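Local coordinates for single-stranded-DNA-specific exonuclease RecJ (Thermus thermophilus, PDB 2ZXR), which degrades single-stranded DNA from the 5' end towards the 3' end with the help of divalent metal ions, and takes part in DNA repair, at residues S11-A16 with A34-G39; L232-L237 with L450-E455; L372-A377 with P422-E427; P539-L544 with V601-G606. One frame throughout, in Å; residues are numbered along the deposited sequence.

Contact 1: S11-A16 with A34-G39; sequences SLPPLA and AYWHRG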
loop_
_atom_site.group_PDB
_atom_site.type_symbol
_atom_site.label_atom_id
_atom_site.label_comp_id
_atom_site.label_asym_id
_atom_site.label_seq_id
_atom_site.Cartn_x
_atom_site.Cartn_y
_atom_site.Cartn_z
ATOM N N SER A 11 -12.690 7.216 7.577
ATOM C CA SER A 11 -13.927 7.348 8.330
ATOM C C SER A 11 -13.967 6.515 9.601
ATOM O O SER A 11 -13.297 5.480 9.694
ATOM C CB SER A 11 -15.085 6.910 7.445
ATOM O OG SER A 11 -15.013 5.498 7.263
ATOM N N LEU A 12 -14.749 6.950 10.588
ATOM C CA LEU A 12 -14.877 6.147 11.803
ATOM C C LEU A 12 -15.945 5.105 11.491
ATOM O O LEU A 12 -16.984 5.407 10.863
ATOM C CB LEU A 12 -15.308 6.979 13.021
ATOM C CG LEU A 12 -14.372 8.115 13.446
ATOM C CD1 LEU A 12 -14.894 8.764 14.734
ATOM C CD2 LEU A 12 -12.969 7.590 13.633
ATOM N N PRO A 13 -15.700 3.851 11.890
ATOM C CA PRO A 13 -16.716 2.830 11.603
ATOM C C PRO A 13 -17.842 2.913 12.623
ATOM O O PRO A 13 -17.744 3.650 13.612
ATOM C CB PRO A 13 -15.930 1.523 11.728
ATOM C CG PRO A 13 -14.978 1.829 12.843
ATOM C CD PRO A 13 -14.521 3.265 12.553
ATOM N N PRO A 14 -18.943 2.186 12.380
ATOM C CA PRO A 14 -20.031 2.238 13.361
ATOM C C PRO A 14 -19.532 1.586 14.656
ATOM O O PRO A 14 -18.893 0.521 14.647
ATOM C CB PRO A 14 -21.178 1.465 12.688
ATOM C CG PRO A 14 -20.532 0.771 11.470
ATOM C CD PRO A 14 -19.409 1.689 11.073
ATOM N N LEU A 15 -19.807 2.241 15.775
ATOM C CA LEU A 15 -19.338 1.742 17.059
ATOM C C LEU A 15 -19.552 0.264 17.380
ATOM O O LEU A 15 -18.630 -0.395 17.861
ATOM C CB LEU A 15 -19.910 2.589 18.185
ATOM C CG LEU A 15 -19.282 3.966 18.359
ATOM C CD1 LEU A 15 -19.036 4.164 19.861
ATOM C CD2 LEU A 15 -17.971 4.082 17.599
ATOM N N ALA A 16 -20.749 -0.262 17.141
ATOM C CA ALA A 16 -20.977 -1.675 17.441
ATOM C C ALA A 16 -20.043 -2.579 16.630
ATOM O O ALA A 16 -19.607 -3.607 17.136
ATOM C CB ALA A 16 -22.434 -2.058 17.194
ATOM N N ALA A 34 -7.968 -0.061 11.554
ATOM C CA ALA A 34 -7.249 -0.570 10.375
ATOM C C ALA A 34 -7.862 -1.894 9.898
ATOM O O ALA A 34 -8.194 -2.059 8.711
ATOM C CB ALA A 34 -5.771 -0.755 10.708
ATOM N N TYR A 35 -8.030 -2.840 10.819
ATOM C CA TYR A 35 -8.631 -4.114 10.446
ATOM C C TYR A 35 -10.026 -3.909 9.851
ATOM O O TYR A 35 -10.346 -4.497 8.805
ATOM C CB TYR A 35 -8.708 -5.053 11.649
ATOM C CG TYR A 35 -7.357 -5.451 12.167
ATOM C CD1 TYR A 35 -6.435 -6.088 11.340
ATOM C CD2 TYR A 35 -6.981 -5.165 13.474
ATOM C CE1 TYR A 35 -5.170 -6.421 11.813
ATOM C CE2 TYR A 35 -5.731 -5.483 13.949
ATOM C CZ TYR A 35 -4.824 -6.109 13.122
ATOM O OH TYR A 35 -3.569 -6.405 13.591
ATOM N N TRP A 36 -10.851 -3.066 10.486
ATOM C CA TRP A 36 -12.195 -2.839 9.956
ATOM C C TRP A 36 -12.138 -2.356 8.503
ATOM O O TRP A 36 -12.886 -2.842 7.648
ATOM C CB TRP A 36 -12.966 -1.822 10.794
ATOM C CG TRP A 36 -14.408 -1.673 10.354
ATOM C CD1 TRP A 36 -15.467 -2.476 10.708
ATOM C CD2 TRP A 36 -14.942 -0.672 9.481
ATOM N NE1 TRP A 36 -16.624 -2.029 10.109
ATOM C CE2 TRP A 36 -16.333 -0.926 9.351
ATOM C CE3 TRP A 36 -14.389 0.417 8.798
ATOM C CZ2 TRP A 36 -17.175 -0.125 8.561
ATOM C CZ3 TRP A 36 -15.228 1.215 8.010
ATOM C CH2 TRP A 36 -16.607 0.935 7.901
ATOM N N HIS A 37 -11.243 -1.416 8.226
ATOM C CA HIS A 37 -11.082 -0.883 6.880
ATOM C C HIS A 37 -10.550 -1.888 5.861
ATOM O O HIS A 37 -10.919 -1.822 4.694
ATOM C CB HIS A 37 -10.149 0.334 6.894
ATOM C CG HIS A 37 -10.823 1.606 7.312
ATOM N ND1 HIS A 37 -11.945 2.099 6.673
ATOM C CD2 HIS A 37 -10.546 2.479 8.310
ATOM C CE1 HIS A 37 -12.330 3.217 7.264
ATOM N NE2 HIS A 37 -11.498 3.469 8.259
ATOM N N ARG A 38 -9.677 -2.794 6.297
ATOM C CA ARG A 38 -9.072 -3.778 5.412
ATOM C C ARG A 38 -9.948 -5.001 5.324
ATOM O O ARG A 38 -9.566 -5.989 4.711
ATOM C CB ARG A 38 -7.694 -4.218 5.931
ATOM C CG ARG A 38 -6.773 -3.115 6.424
ATOM C CD ARG A 38 -5.923 -2.546 5.319
ATOM N NE ARG A 38 -5.249 -1.311 5.713
ATOM C CZ ARG A 38 -3.963 -1.210 6.033
ATOM N NH1 ARG A 38 -3.182 -2.282 6.020
ATOM N NH2 ARG A 38 -3.455 -0.020 6.334
ATOM N N GLY A 39 -11.108 -4.947 5.962
ATOM C CA GLY A 39 -12.022 -6.076 5.932
ATOM C C GLY A 39 -11.715 -7.223 6.877
ATOM O O GLY A 39 -12.298 -8.297 6.732
#

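Contact 2: L232-L237 with L450-E455; sequences LVKEGL and LEPYGE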
loop_
_atom_site.group_PDB
_atom_site.type_symbol
_atom_site.label_atom_id
_atom_site.label_comp_id
_atom_site.label_asym_id
_atom_site.label_seq_id
_atom_site.Cartn_x
_atom_site.Cartn_y
_atom_site.Cartn_z
ATOM N N LEU A 232 -0.824 -17.432 1.049
ATOM C CA LEU A 232 0.297 -18.010 0.321
ATOM C C LEU A 232 1.592 -17.343 0.734
ATOM O O LEU A 232 2.598 -18.028 1.023
ATOM C CB LEU A 232 0.094 -17.872 -1.195
ATOM C CG LEU A 232 1.295 -18.387 -2.020
ATOM C CD1 LEU A 232 1.341 -19.929 -1.972
ATOM C CD2 LEU A 232 1.180 -17.922 -3.422
ATOM N N VAL A 233 1.567 -16.015 0.789
ATOM C CA VAL A 233 2.753 -15.259 1.170
ATOM C C VAL A 233 3.173 -15.562 2.626
ATOM O O VAL A 233 4.344 -15.752 2.904
ATOM C CB VAL A 233 2.515 -13.732 0.910
ATOM C CG1 VAL A 233 3.585 -12.877 1.589
ATOM C CG2 VAL A 233 2.535 -13.491 -0.637
ATOM N N LYS A 234 2.223 -15.646 3.545
ATOM C CA LYS A 234 2.598 -15.950 4.921
ATOM C C LYS A 234 3.331 -17.303 4.952
ATOM O O LYS A 234 4.389 -17.427 5.556
ATOM C CB LYS A 234 1.364 -15.984 5.828
ATOM C CG LYS A 234 0.704 -14.594 6.043
ATOM C CD LYS A 234 -0.697 -14.726 6.728
ATOM C CE LYS A 234 -0.615 -14.656 8.242
ATOM N NZ LYS A 234 -0.777 -13.216 8.703
ATOM N N GLU A 235 2.771 -18.302 4.289
ATOM C CA GLU A 235 3.396 -19.621 4.241
ATOM C C GLU A 235 4.796 -19.566 3.600
ATOM O O GLU A 235 5.763 -20.060 4.169
ATOM C CB GLU A 235 2.503 -20.584 3.450
ATOM C CG GLU A 235 2.981 -22.046 3.392
ATOM C CD GLU A 235 2.989 -22.726 4.760
ATOM O OE1 GLU A 235 2.117 -22.419 5.592
ATOM O OE2 GLU A 235 3.847 -23.586 5.002
ATOM N N GLY A 236 4.899 -18.968 2.414
ATOM C CA GLY A 236 6.175 -18.907 1.728
ATOM C C GLY A 236 7.254 -18.081 2.408
ATOM O O GLY A 236 8.417 -18.494 2.437
ATOM N N LEU A 237 6.890 -16.928 2.960
ATOM C CA LEU A 237 7.893 -16.105 3.627
ATOM C C LEU A 237 8.485 -16.874 4.787
ATOM O O LEU A 237 9.672 -16.755 5.071
ATOM C CB LEU A 237 7.288 -14.798 4.144
ATOM C CG LEU A 237 6.804 -13.736 3.151
ATOM C CD1 LEU A 237 6.197 -12.540 3.908
ATOM C CD2 LEU A 237 7.959 -13.287 2.318
ATOM N N LEU A 450 -1.267 -7.258 10.971
ATOM C CA LEU A 450 -1.647 -6.831 9.632
ATOM C C LEU A 450 -0.699 -7.346 8.564
ATOM O O LEU A 450 -1.035 -7.388 7.379
ATOM C CB LEU A 450 -1.678 -5.304 9.555
ATOM C CG LEU A 450 -3.013 -4.650 9.910
ATOM C CD1 LEU A 450 -2.840 -3.126 9.987
ATOM C CD2 LEU A 450 -4.050 -5.046 8.854
ATOM N N GLU A 451 0.503 -7.698 8.982
ATOM C CA GLU A 451 1.489 -8.185 8.045
ATOM C C GLU A 451 1.089 -9.543 7.498
ATOM O O GLU A 451 0.383 -10.312 8.161
ATOM C CB GLU A 451 2.822 -8.271 8.734
ATOM C CG GLU A 451 3.246 -6.949 9.285
ATOM C CD GLU A 451 4.693 -6.961 9.666
ATOM O OE1 GLU A 451 5.535 -6.636 8.796
ATOM O OE2 GLU A 451 4.989 -7.312 10.835
ATOM N N PRO A 452 1.569 -9.873 6.287
ATOM C CA PRO A 452 2.454 -9.044 5.449
ATOM C C PRO A 452 1.839 -7.835 4.730
ATOM O O PRO A 452 0.775 -7.943 4.100
ATOM C CB PRO A 452 3.014 -10.052 4.461
ATOM C CG PRO A 452 1.808 -10.945 4.223
ATOM C CD PRO A 452 1.253 -11.152 5.626
ATOM N N TYR A 453 2.518 -6.688 4.843
ATOM C CA TYR A 453 2.116 -5.457 4.163
ATOM C C TYR A 453 2.525 -5.568 2.698
ATOM O O TYR A 453 3.560 -6.170 2.363
ATOM C CB TYR A 453 2.829 -4.214 4.739
ATOM C CG TYR A 453 2.380 -3.833 6.133
ATOM C CD1 TYR A 453 1.026 -3.672 6.418
ATOM C CD2 TYR A 453 3.303 -3.665 7.166
ATOM C CE1 TYR A 453 0.600 -3.358 7.684
ATOM C CE2 TYR A 453 2.888 -3.345 8.452
ATOM C CZ TYR A 453 1.524 -3.188 8.697
ATOM O OH TYR A 453 1.074 -2.801 9.932
ATOM N N GLY A 454 1.722 -4.978 1.830
ATOM C CA GLY A 454 2.036 -4.997 0.406
ATOM C C GLY A 454 0.953 -4.312 -0.396
ATOM O O GLY A 454 0.136 -3.572 0.161
ATOM N N GLU A 455 0.955 -4.551 -1.702
ATOM C CA GLU A 455 -0.044 -3.981 -2.578
ATOM C C GLU A 455 -1.419 -4.097 -1.923
ATOM O O GLU A 455 -2.222 -3.165 -1.955
ATOM C CB GLU A 455 -0.037 -4.712 -3.932
ATOM C CG GLU A 455 -1.212 -4.358 -4.838
ATOM C CD GLU A 455 -1.245 -2.871 -5.218
ATOM O OE1 GLU A 455 -0.236 -2.166 -5.005
ATOM O OE2 GLU A 455 -2.284 -2.421 -5.742
#

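Contact 3: L372-A377 with P422-E427; sequences LAPISA and PDPVRE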
loop_
_atom_site.group_PDB
_atom_site.type_symbol
_atom_site.label_atom_id
_atom_site.label_comp_id
_atom_site.label_asym_id
_atom_site.label_seq_id
_atom_site.Cartn_x
_atom_site.Cartn_y
_atom_site.Cartn_z
ATOM N N LEU A 372 -1.059 7.260 -14.396
ATOM C CA LEU A 372 -1.805 7.263 -13.142
ATOM C C LEU A 372 -3.056 8.083 -13.328
ATOM O O LEU A 372 -3.354 8.559 -14.417
ATOM C CB LEU A 372 -0.999 7.969 -12.045
ATOM C CG LEU A 372 -0.929 9.511 -12.130
ATOM C CD1 LEU A 372 -0.235 10.068 -10.875
ATOM C CD2 LEU A 372 -0.150 9.971 -13.384
ATOM N N ALA A 373 -3.766 8.244 -12.220
ATOM C CA ALA A 373 -4.930 9.118 -12.132
ATOM C C ALA A 373 -6.029 8.864 -13.110
ATOM O O ALA A 373 -6.482 7.713 -13.237
ATOM C CB ALA A 373 -4.461 10.522 -12.238
ATOM N N PRO A 374 -6.514 9.917 -13.804
ATOM C CA PRO A 374 -7.574 9.493 -14.710
ATOM C C PRO A 374 -7.005 9.232 -16.095
ATOM O O PRO A 374 -7.747 9.150 -17.063
ATOM C CB PRO A 374 -8.518 10.680 -14.692
ATOM C CG PRO A 374 -7.561 11.836 -14.681
ATOM C CD PRO A 374 -6.535 11.390 -13.648
ATOM N N ILE A 375 -5.688 9.116 -16.209
ATOM C CA ILE A 375 -5.146 8.878 -17.538
ATOM C C ILE A 375 -4.666 7.472 -17.743
ATOM O O ILE A 375 -3.708 7.021 -17.110
ATOM C CB ILE A 375 -4.016 9.831 -17.878
ATOM C CG1 ILE A 375 -4.508 11.267 -17.726
ATOM C CG2 ILE A 375 -3.547 9.580 -19.315
ATOM C CD1 ILE A 375 -3.442 12.263 -17.974
ATOM N N SER A 376 -5.351 6.798 -18.655
ATOM C CA SER A 376 -5.054 5.432 -19.021
ATOM C C SER A 376 -3.890 5.357 -20.009
ATOM O O SER A 376 -3.913 5.982 -21.089
ATOM C CB SER A 376 -6.298 4.783 -19.625
ATOM O OG SER A 376 -5.975 3.526 -20.188
ATOM N N ALA A 377 -2.881 4.580 -19.621
ATOM C CA ALA A 377 -1.690 4.377 -20.416
ATOM C C ALA A 377 -2.013 3.845 -21.809
ATOM O O ALA A 377 -1.675 4.477 -22.823
ATOM C CB ALA A 377 -0.738 3.405 -19.697
ATOM N N PRO A 422 -8.401 16.041 -16.243
ATOM C CA PRO A 422 -7.978 16.877 -15.120
ATOM C C PRO A 422 -6.605 16.409 -14.665
ATOM O O PRO A 422 -6.201 15.281 -14.964
ATOM C CB PRO A 422 -9.068 16.641 -14.070
ATOM C CG PRO A 422 -9.764 15.371 -14.514
ATOM C CD PRO A 422 -9.731 15.458 -16.005
ATOM N N ASP A 423 -5.870 17.272 -13.979
ATOM C CA ASP A 423 -4.544 16.893 -13.495
ATOM C C ASP A 423 -4.631 15.736 -12.506
ATOM O O ASP A 423 -5.601 15.619 -11.752
ATOM C CB ASP A 423 -3.871 18.072 -12.801
ATOM C CG ASP A 423 -3.499 19.172 -13.768
ATOM O OD1 ASP A 423 -3.201 20.294 -13.300
ATOM O OD2 ASP A 423 -3.495 18.898 -14.992
ATOM N N PRO A 424 -3.629 14.844 -12.522
ATOM C CA PRO A 424 -3.670 13.722 -11.570
ATOM C C PRO A 424 -3.407 14.285 -10.164
ATOM O O PRO A 424 -2.701 15.285 -10.025
ATOM C CB PRO A 424 -2.515 12.822 -12.034
ATOM C CG PRO A 424 -2.408 13.133 -13.528
ATOM C CD PRO A 424 -2.594 14.636 -13.555
ATOM N N VAL A 425 -3.972 13.646 -9.139
ATOM C CA VAL A 425 -3.763 14.050 -7.745
ATOM C C VAL A 425 -3.380 12.830 -6.907
ATOM O O VAL A 425 -3.846 11.722 -7.170
ATOM C CB VAL A 425 -5.041 14.684 -7.120
ATOM C CG1 VAL A 425 -5.364 15.986 -7.822
ATOM C CG2 VAL A 425 -6.223 13.697 -7.207
ATOM N N ARG A 426 -2.530 13.036 -5.905
ATOM C CA ARG A 426 -2.089 11.949 -5.028
ATOM C C ARG A 426 -2.814 12.074 -3.690
ATOM O O ARG A 426 -2.994 13.176 -3.168
ATOM C CB ARG A 426 -0.561 12.018 -4.813
ATOM C CG ARG A 426 -0.001 10.981 -3.833
ATOM C CD ARG A 426 1.493 10.659 -4.066
ATOM N NE ARG A 426 2.419 11.729 -3.674
ATOM C CZ ARG A 426 2.758 12.026 -2.415
ATOM N NH1 ARG A 426 3.608 13.024 -2.170
ATOM N NH2 ARG A 426 2.258 11.325 -1.395
ATOM N N GLU A 427 -3.273 10.952 -3.159
ATOM C CA GLU A 427 -3.939 10.967 -1.863
ATOM C C GLU A 427 -3.057 10.283 -0.814
ATOM O O GLU A 427 -2.337 9.341 -1.131
ATOM C CB GLU A 427 -5.279 10.239 -1.906
ATOM C CG GLU A 427 -5.755 9.881 -0.491
ATOM C CD GLU A 427 -7.150 9.290 -0.423
ATOM O OE1 GLU A 427 -8.127 10.032 -0.699
ATOM O OE2 GLU A 427 -7.269 8.085 -0.086
#

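Contact 4: P539-L544 with V601-G606; sequences PFAYPL and VEVALG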
loop_
_atom_site.group_PDB
_atom_site.type_symbol
_atom_site.label_atom_id
_atom_site.label_comp_id
_atom_site.label_asym_id
_atom_site.label_seq_id
_atom_site.Cartn_x
_atom_site.Cartn_y
_atom_site.Cartn_z
ATOM N N PRO A 539 -21.365 17.855 7.771
ATOM C CA PRO A 539 -21.318 18.626 9.020
ATOM C C PRO A 539 -22.634 19.160 9.565
ATOM O O PRO A 539 -23.537 19.463 8.806
ATOM C CB PRO A 539 -20.318 19.740 8.699
ATOM C CG PRO A 539 -20.540 19.989 7.246
ATOM C CD PRO A 539 -20.822 18.629 6.631
ATOM N N PHE A 540 -22.739 19.229 10.895
ATOM C CA PHE A 540 -23.918 19.773 11.565
ATOM C C PHE A 540 -23.428 20.575 12.784
ATOM O O PHE A 540 -24.116 21.477 13.266
ATOM C CB PHE A 540 -24.911 18.658 11.981
ATOM C CG PHE A 540 -24.436 17.798 13.129
ATOM C CD1 PHE A 540 -24.603 18.216 14.447
ATOM C CD2 PHE A 540 -23.767 16.587 12.883
ATOM C CE1 PHE A 540 -24.102 17.438 15.515
ATOM C CE2 PHE A 540 -23.269 15.805 13.926
ATOM C CZ PHE A 540 -23.433 16.225 15.251
ATOM N N ALA A 541 -22.223 20.272 13.259
ATOM C CA ALA A 541 -21.647 20.982 14.397
ATOM C C ALA A 541 -20.376 21.720 13.929
ATOM O O ALA A 541 -19.436 21.109 13.389
ATOM C CB ALA A 541 -21.340 20.002 15.513
ATOM N N TYR A 542 -20.369 23.034 14.145
ATOM C CA TYR A 542 -19.292 23.911 13.719
ATOM C C TYR A 542 -18.507 24.524 14.849
ATOM O O TYR A 542 -19.012 25.404 15.551
ATOM C CB TYR A 542 -19.861 25.024 12.847
ATOM C CG TYR A 542 -20.483 24.485 11.579
ATOM C CD1 TYR A 542 -21.675 23.762 11.614
ATOM C CD2 TYR A 542 -19.848 24.660 10.342
ATOM C CE1 TYR A 542 -22.222 23.231 10.451
ATOM C CE2 TYR A 542 -20.385 24.126 9.176
ATOM C CZ TYR A 542 -21.564 23.420 9.239
ATOM O OH TYR A 542 -22.074 22.895 8.080
ATOM N N PRO A 543 -17.254 24.076 15.036
ATOM C CA PRO A 543 -16.386 24.586 16.102
ATOM C C PRO A 543 -16.220 26.089 16.027
ATOM O O PRO A 543 -15.984 26.644 14.946
ATOM C CB PRO A 543 -15.045 23.872 15.855
ATOM C CG PRO A 543 -15.466 22.568 15.269
ATOM C CD PRO A 543 -16.605 22.962 14.318
ATOM N N LEU A 544 -16.319 26.720 17.191
ATOM C CA LEU A 544 -16.147 28.158 17.337
ATOM C C LEU A 544 -15.295 28.327 18.596
ATOM O O LEU A 544 -15.542 27.663 19.601
ATOM C CB LEU A 544 -17.500 28.833 17.542
ATOM C CG LEU A 544 -17.559 30.349 17.710
ATOM C CD1 LEU A 544 -17.265 31.038 16.387
ATOM C CD2 LEU A 544 -18.960 30.743 18.183
ATOM N N VAL A 601 -25.433 23.689 14.270
ATOM C CA VAL A 601 -25.089 24.549 15.387
ATOM C C VAL A 601 -23.617 24.901 15.436
ATOM O O VAL A 601 -22.788 24.296 14.743
ATOM C CB VAL A 601 -25.480 23.860 16.711
ATOM C CG1 VAL A 601 -26.982 23.655 16.758
ATOM C CG2 VAL A 601 -24.763 22.496 16.829
ATOM N N GLU A 602 -23.298 25.894 16.264
ATOM C CA GLU A 602 -21.915 26.321 16.441
ATOM C C GLU A 602 -21.563 25.860 17.835
ATOM O O GLU A 602 -22.327 26.069 18.787
ATOM C CB GLU A 602 -21.799 27.830 16.301
ATOM C CG GLU A 602 -22.073 28.248 14.884
ATOM C CD GLU A 602 -21.868 29.717 14.687
ATOM O OE1 GLU A 602 -22.884 30.433 14.594
ATOM O OE2 GLU A 602 -20.699 30.157 14.639
ATOM N N VAL A 603 -20.417 25.201 17.945
ATOM C CA VAL A 603 -20.032 24.643 19.213
ATOM C C VAL A 603 -18.697 25.115 19.712
ATOM O O VAL A 603 -17.711 25.143 18.981
ATOM C CB VAL A 603 -20.026 23.103 19.126
ATOM C CG1 VAL A 603 -19.687 22.491 20.476
ATOM C CG2 VAL A 603 -21.375 22.623 18.604
ATOM N N ALA A 604 -18.684 25.506 20.973
ATOM C CA ALA A 604 -17.471 25.952 21.622
ATOM C C ALA A 604 -17.326 25.034 22.837
ATOM O O ALA A 604 -18.303 24.447 23.307
ATOM C CB ALA A 604 -17.610 27.411 22.064
ATOM N N LEU A 605 -16.106 24.884 23.325
ATOM C CA LEU A 605 -15.886 24.050 24.495
ATOM C C LEU A 605 -15.351 24.985 25.540
ATOM O O LEU A 605 -15.982 25.255 26.568
ATOM C CB LEU A 605 -14.836 22.989 24.208
ATOM C CG LEU A 605 -15.191 21.972 23.133
ATOM C CD1 LEU A 605 -13.949 21.125 22.851
ATOM C CD2 LEU A 605 -16.388 21.136 23.590
ATOM N N GLY A 606 -14.172 25.492 25.228
ATOM C CA GLY A 606 -13.507 26.406 26.113
ATOM C C GLY A 606 -12.000 26.427 25.967
ATOM O O GLY A 606 -11.430 26.031 24.939
HETATM O O HOH W 1 -18.518 28.196 13.905
#

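Contact 1: S11-A16 with A34-G39
The indole of W36 carries P13 on one face: CB of P13 sits 3.4 Å from the centroid of the six-membered ring of W36, 14° off its normal, a CH-pi contact over the centre of the ring. P14 reaches the same indole obliquely, its CD 3.8 Å from CZ2 of W36. At the edge of the indole lies CE1 of H37, while the imidazole of H37 has CE3 of W36 over one face, towards the rim. S11 takes the edge of the imidazole: its OG is 3.5 Å from CE1 of H37, and NE2 of H37 gives a weak, bent hydrogen bond to the carbonyl O of S11 (3.1 Å, 133°). The indole is swung out to the prolines because CG of W36 stands trans to the backbone N (chi1 -174°).

R41 makes a cation-pi contact with W36. P14 is the N-cap of helix 15-25, and G39 closes helix 29-37 in a Schellman motif. This surface contact joins the link leading into helix 15-25 to the last turn of helix 29-37, beside helix 643-655, which lies against S11 and L12.

Contact 2: L232-L237 with L450-E455
P452 is the hub, its ring meeting three side chains of helix 227-239. CG of P452 touches CG1 of V233 at 3.7 Å, CB of P452 lies 4.1 Å from CD1 of L237, and CD of P452 is 3.5 Å from CG of K234, whose chain crosses the ring at about a right angle. Beyond CG the lysine bends at chi3 and chi4, both near 91°, which carries NZ of K234 past the CD edge of the proline to the carbonyl O of E451 for a weak hydrogen bond of 3.2 Å.

The peptide bond between E451 and P452 is cis. V233 and L237 are one helical turn apart, so the cis-proline is set against a single side of the helix, with K234 along its flank. This brings the loop after helix 440-447, in the OB-domain region, onto a helix near metal-binding residues: the side chain of V233 is about 10 Å from those of D84 and D221.

Further out, NZ of K234 is also hydrogen-bonded to L46 O, a second hold on the ammonium. V233 is backed by T218 and I219 of helix 211-220, and A261 of helix 261-277 touches both L237 and P452.

Contact 3: L372-A377 with P422-E427
L372 places CG between its backbone N and carbonyl carbon (chi1 75°), and from there the branched end lies across the ring of P424 at about a right angle. CG of L372 is 3.7 Å from CB of P424, CD1 of L372 touches the same CB at 3.8 Å, and CD2 of L372 reaches CG of P424 at 3.9 Å. The backbone does the rest: A373 has positive phi (56°) at the second position of a type II' turn from L372 to I375, closed by the hydrogen bond from I375 N to L372 O at 3.0 Å. The turn brings the methyl of A373 against P424, although the carbons there are modelled too close to be read in detail. It also brings P374 up to P422, with CG of P374 4.2 Å from CG of P422. No hydrogen bond joins the two segments.

D423 faces away and forms a salt bridge with R357, while P424 O accepts a hydrogen bond from R4. The turn leaves strand 366-370 of the DHHA1 region and leads into helix 377-383. Segment 422-427 follows helix 407-419 and enters strand 426-433, which pairs with strand 5-9 in the eight-stranded mixed sheet.

Contact 4: P539-L544 with V601-G606
E602, paired with Y542 across two parallel strands, starts with CB 3.8 Å from the carbonyl O of Y542. Its CG is 4.4 Å from CB of Y542, and the chain then runs extended to the carboxylate. There OE2 of E602 lies 4.0 Å from both CD1 and CD2 of L544. A water is within hydrogen-bonding distance of OE2 and of P543 O, though it may not serve both at once. OE1 turns to R552 of helix 546-554 in a salt bridge.

Beside it, the ring of Y542 presents an edge to the carbonyl O of V601, 3.4 Å from CD1 of Y542; R600 adds a cation-pi contact. On the other face of the sheet, CB of A541 packs on CG2 of V603 at 4.1 Å.

Four backbone hydrogen bonds, each 2.8 Å long, hold the strands together: V601 N to F540 O, Y542 N to V601 O, V603 N to Y542 O and L544 N to V603 O. Strand 541-543 is an edge strand of a five-stranded parallel sheet in the C-terminal domain. P543, lacking an N-H, fits the register without having to donate to 601-603, and the E602 carboxylate is probably charged beside R552.

How the contacts relate
Contact 1 comes first along the chain and closes before contact 2 opens; contact 3 is nested within the long loop that contact 2 closes, and contact 4 follows nearest the C-terminus. Only contacts 1 and 2 touch: their centres are 21 Å apart, and Y35 and A34 of helix 29-37 pack on L450. Contact 3 lies 27 Å from contact 1 and 29 Å from contact 2, centre to centre, where the DHHA1 region meets the eight-stranded sheet. Contact 4 is 44 Å from contact 2, in the separate parallel sheet of the C-terminal domain. Contacts 2 and 3 thus join separate parts of this monomeric nuclease, while 1 and 4 are closed within the N-terminal region and the C-terminal sheet.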